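Local coordinates for putative 4-amino-4-deoxychorismate lyase (Thermus thermophilus, PDB 2ZGI), which binds pyridoxal 5'-phosphate and is probably a lyase of the class-IV aminotransferase family, putatively acting on 4-amino-4-deoxychorismate, at residues A43-H48 / L54-D59. Sequence-based numbering, arbitrary orientation.
With PLP (pyridoxal-5'-phosphate), chain P; SO4 (sulfate ion), chain O.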
ATOM      1  N   ALA D  43      12.818 -17.868 -28.208  1.00 25.95           N
ATOM      2  CA  ALA D  43      11.353 -17.777 -28.228  1.00 25.52           C
ATOM      3  C   ALA D  43      10.866 -16.724 -27.225  1.00 25.67           C
ATOM      4  O   ALA D  43      10.098 -15.835 -27.576  1.00 25.37           O
ATOM      5  CB  ALA D  43      10.751 -19.122 -27.898  1.00 25.95           C
ATOM      6  N   ARG D  44      11.323 -16.821 -25.980  1.00 26.08           N
ATOM      7  CA  ARG D  44      10.921 -15.824 -24.976  1.00 26.14           C
ATOM      8  C   ARG D  44      11.327 -14.399 -25.359  1.00 25.86           C
ATOM      9  O   ARG D  44      10.524 -13.471 -25.247  1.00 26.29           O
ATOM     10  CB  ARG D  44      11.490 -16.163 -23.600  1.00 26.42           C
ATOM     11  CG  ARG D  44      10.996 -15.170 -22.518  1.00 25.16           C
ATOM     12  CD  ARG D  44      11.351 -15.620 -21.114  1.00 25.39           C
ATOM     13  NE  ARG D  44      12.777 -15.434 -20.881  1.00 26.51           N
ATOM     14  CZ  ARG D  44      13.417 -15.802 -19.774  1.00 27.32           C
ATOM     15  NH1 ARG D  44      12.753 -16.392 -18.760  1.00 25.96           N
ATOM     16  NH2 ARG D  44      14.731 -15.595 -19.696  1.00 25.19           N
ATOM     17  N   LEU D  45      12.580 -14.236 -25.800  1.00 26.37           N
ATOM     18  CA  LEU D  45      13.138 -12.927 -26.144  1.00 24.67           C
ATOM     19  C   LEU D  45      12.323 -12.269 -27.249  1.00 25.57           C
ATOM     20  O   LEU D  45      11.977 -11.089 -27.166  1.00 23.94           O
ATOM     21  CB  LEU D  45      14.634 -13.055 -26.549  1.00 25.60           C
ATOM     22  CG  LEU D  45      15.427 -11.764 -26.799  1.00 23.45           C
ATOM     23  CD1 LEU D  45      15.552 -10.934 -25.504  1.00 21.75           C
ATOM     24  CD2 LEU D  45      16.832 -12.016 -27.414  1.00 24.13           C
ATOM     25  N   ARG D  46      11.983 -13.036 -28.288  1.00 25.64           N
ATOM     26  CA  ARG D  46      11.086 -12.520 -29.329  1.00 26.48           C
ATOM     27  C   ARG D  46       9.711 -12.140 -28.768  1.00 26.04           C
ATOM     28  O   ARG D  46       9.147 -11.133 -29.181  1.00 25.90           O
ATOM     29  CB  ARG D  46      10.903 -13.558 -30.453  1.00 27.00           C
ATOM     30  CG  ARG D  46       9.940 -13.157 -31.564  1.00 30.33           C
ATOM     31  CD  ARG D  46       9.975 -14.235 -32.655  1.00 35.93           C
ATOM     32  NE  ARG D  46       9.478 -13.690 -33.911  1.00 43.95           N
ATOM     33  CZ  ARG D  46       8.189 -13.634 -34.261  1.00 47.13           C
ATOM     34  NH1 ARG D  46       7.235 -14.117 -33.453  1.00 46.88           N
ATOM     35  NH2 ARG D  46       7.851 -13.088 -35.432  1.00 48.22           N
ATOM     36  N   ARG D  47       9.173 -12.962 -27.866  1.00 26.64           N
ATOM     37  CA  ARG D  47       7.847 -12.715 -27.274  1.00 27.40           C
ATOM     38  C   ARG D  47       7.855 -11.424 -26.448  1.00 27.21           C
ATOM     39  O   ARG D  47       6.972 -10.586 -26.564  1.00 27.02           O
ATOM     40  CB  ARG D  47       7.419 -13.874 -26.374  1.00 27.92           C
ATOM     41  CG  ARG D  47       6.727 -15.041 -27.106  1.00 31.83           C
ATOM     42  CD  ARG D  47       6.000 -15.969 -26.142  1.00 32.89           C
ATOM     43  NE  ARG D  47       6.877 -16.531 -25.112  1.00 33.49           N
ATOM     44  CZ  ARG D  47       7.530 -17.685 -25.242  1.00 35.95           C
ATOM     45  NH1 ARG D  47       7.410 -18.394 -26.370  1.00 37.62           N
ATOM     46  NH2 ARG D  47       8.287 -18.139 -24.254  1.00 35.55           N
ATOM     47  N   HIS D  48       8.888 -11.270 -25.629  1.00 27.22           N
ATOM     48  CA  HIS D  48       9.047 -10.084 -24.812  1.00 26.21           C
ATOM     49  C   HIS D  48       9.242  -8.809 -25.648  1.00 26.99           C
ATOM     50  O   HIS D  48       8.567  -7.792 -25.407  1.00 26.86           O
ATOM     51  CB  HIS D  48      10.173 -10.333 -23.801  1.00 25.90           C
ATOM     52  CG  HIS D  48       9.780 -11.308 -22.732  1.00 23.69           C
ATOM     53  ND1 HIS D  48      10.558 -11.577 -21.629  1.00 26.88           N
ATOM     54  CD2 HIS D  48       8.659 -12.054 -22.590  1.00 24.11           C
ATOM     55  CE1 HIS D  48       9.943 -12.463 -20.861  1.00 27.57           C
ATOM     56  NE2 HIS D  48       8.791 -12.778 -21.431  1.00 27.48           N
ATOM     57  N   LEU D  54       9.095  -3.577 -29.442  1.00 32.93           N
ATOM     58  CA  LEU D  54      10.474  -3.482 -29.902  1.00 34.14           C
ATOM     59  C   LEU D  54      10.729  -4.421 -31.089  1.00 34.90           C
ATOM     60  O   LEU D  54      10.409  -5.610 -31.016  1.00 35.79           O
ATOM     61  CB  LEU D  54      11.444  -3.806 -28.752  1.00 34.27           C
ATOM     62  CG  LEU D  54      11.345  -2.999 -27.450  1.00 34.39           C
ATOM     63  CD1 LEU D  54      12.118  -3.732 -26.355  1.00 36.90           C
ATOM     64  CD2 LEU D  54      11.875  -1.605 -27.633  1.00 33.73           C
ATOM     65  N   SER D  55      11.287  -3.887 -32.172  1.00 34.97           N
ATOM     66  CA  SER D  55      11.723  -4.711 -33.318  1.00 35.41           C
ATOM     67  C   SER D  55      12.664  -5.835 -32.909  1.00 34.45           C
ATOM     68  O   SER D  55      13.696  -5.586 -32.279  1.00 35.04           O
ATOM     69  CB  SER D  55      12.425  -3.857 -34.367  1.00 35.59           C
ATOM     70  OG  SER D  55      11.602  -2.787 -34.781  1.00 38.36           O
ATOM     71  N   TYR D  56      12.299  -7.062 -33.263  1.00 33.96           N
ATOM     72  CA  TYR D  56      13.138  -8.245 -33.055  1.00 33.02           C
ATOM     73  C   TYR D  56      14.099  -8.424 -34.236  1.00 33.41           C
ATOM     74  O   TYR D  56      13.662  -8.458 -35.373  1.00 34.40           O
ATOM     75  CB  TYR D  56      12.257  -9.489 -32.876  1.00 32.62           C
ATOM     76  CG  TYR D  56      13.067 -10.722 -32.519  1.00 31.45           C
ATOM     77  CD1 TYR D  56      13.804 -10.765 -31.342  1.00 30.06           C
ATOM     78  CD2 TYR D  56      13.137 -11.822 -33.383  1.00 31.12           C
ATOM     79  CE1 TYR D  56      14.560 -11.868 -31.004  1.00 31.48           C
ATOM     80  CE2 TYR D  56      13.913 -12.944 -33.054  1.00 31.09           C
ATOM     81  CZ  TYR D  56      14.630 -12.947 -31.855  1.00 31.15           C
ATOM     82  OH  TYR D  56      15.413 -14.019 -31.475  1.00 31.49           O
ATOM     83  N   PRO D  57      15.415  -8.529 -33.985  1.00 33.48           N
ATOM     84  CA  PRO D  57      16.340  -8.594 -35.140  1.00 34.07           C
ATOM     85  C   PRO D  57      16.486  -9.972 -35.825  1.00 34.54           C
ATOM     86  O   PRO D  57      17.225 -10.102 -36.825  1.00 35.01           O
ATOM     87  CB  PRO D  57      17.663  -8.145 -34.541  1.00 34.65           C
ATOM     88  CG  PRO D  57      17.577  -8.595 -33.120  1.00 33.78           C
ATOM     89  CD  PRO D  57      16.136  -8.344 -32.722  1.00 33.29           C
ATOM     90  N   GLY D  58      15.778 -10.977 -35.312  1.00 34.01           N
ATOM     91  CA  GLY D  58      15.749 -12.292 -35.922  1.00 33.93           C
ATOM     92  C   GLY D  58      16.702 -13.252 -35.261  1.00 33.88           C
ATOM     93  O   GLY D  58      17.733 -12.849 -34.695  1.00 33.52           O
ATOM     94  N   ASP D  59      16.356 -14.529 -35.345  1.00 33.77           N
ATOM     95  CA  ASP D  59      17.178 -15.582 -34.796  1.00 34.11           C
ATOM     96  C   ASP D  59      18.520 -15.677 -35.505  1.00 34.17           C
ATOM     97  O   ASP D  59      19.540 -15.821 -34.852  1.00 33.84           O
ATOM     98  CB  ASP D  59      16.426 -16.914 -34.830  1.00 34.63           C
ATOM     99  CG  ASP D  59      15.285 -16.956 -33.837  1.00 36.94           C
ATOM    100  OD1 ASP D  59      15.331 -16.184 -32.865  1.00 37.52           O
ATOM    101  OD2 ASP D  59      14.329 -17.734 -34.027  1.00 38.82           O
TER
HETATM  102  N1  PLP P 248      13.249 -13.587 -11.989  1.00 23.95           N
HETATM  103  C2  PLP P 248      13.680 -12.461 -12.593  1.00 26.20           C
HETATM  104  C2A PLP P 248      13.209 -11.130 -12.082  1.00 23.33           C
HETATM  105  C3  PLP P 248      14.570 -12.537 -13.670  1.00 24.02           C
HETATM  106  O3  PLP P 248      14.979 -11.372 -14.248  1.00 25.60           O
HETATM  107  C4  PLP P 248      14.972 -13.796 -14.131  1.00 25.07           C
HETATM  108  C4A PLP P 248      15.894 -13.980 -15.318  1.00 24.21           C
HETATM  109  C5  PLP P 248      14.483 -14.941 -13.506  1.00 23.38           C
HETATM  110  C6  PLP P 248      13.612 -14.790 -12.428  1.00 26.52           C
HETATM  111  C5A PLP P 248      14.899 -16.337 -13.920  1.00 26.39           C
HETATM  112  O4P PLP P 248      14.484 -16.728 -15.229  1.00 26.61           O
HETATM  113  P   PLP P 248      15.194 -17.887 -16.075  1.00 26.49           P
HETATM  114  O1P PLP P 248      14.984 -19.182 -15.330  1.00 24.81           O
HETATM  115  O2P PLP P 248      16.673 -17.594 -16.188  1.00 27.97           O
HETATM  116  O3P PLP P 248      14.443 -17.732 -17.356  1.00 24.24           O
HETATM  117  S   SO4 O 247       6.912 -15.650 -21.399  1.00 49.51           S
HETATM  118  O1  SO4 O 247       5.605 -15.129 -20.977  1.00 50.56           O
HETATM  119  O2  SO4 O 247       6.956 -17.103 -21.377  1.00 48.74           O
HETATM  120  O3  SO4 O 247       7.224 -15.199 -22.761  1.00 48.94           O
HETATM  121  O4  SO4 O 247       7.902 -15.166 -20.429  1.00 50.19           O
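Y56 lays its ring flat on R46, whose CB sits 3.8 Å from the ring centroid and only 2° off the normal, a CH-pi contact that shows how a loop can be moored to the helix it has just left. With CG anti to the backbone N (chi1 177°), the extended R46 chain runs on across the ring, CG lying 3.9 Å from Y56 CD2, while the guanidinium plane stands nearly perpendicular to the ring. At the ring edge L45 CD2 approaches Y56 CE1 at 4.3 Å. G58 N lies above the other face, near the rim, so the ring is held flat between the two, and Y56 OH donates a 2.6 Å hydrogen bond to D59 OD1 nearly along its C-O axis, anchoring the hydroxyl end. Were Y56 an alanine, R46 CB would probably lose its aromatic cover and D59 OD1 its hydroxyl donor. Away from the loop, R44 NH1 hydrogen-bonds PLP O3P at 2.6 Å, whereas R47 NE and H48 NE2 hydrogen-bond a sulfate that probably came with the crystallisation solution. The loop thus folds back on helix 38-51 just before helix 59-72, whose F62 touches both L45 and Y56; L45 also packs on F83 and V85 of strand 78-86.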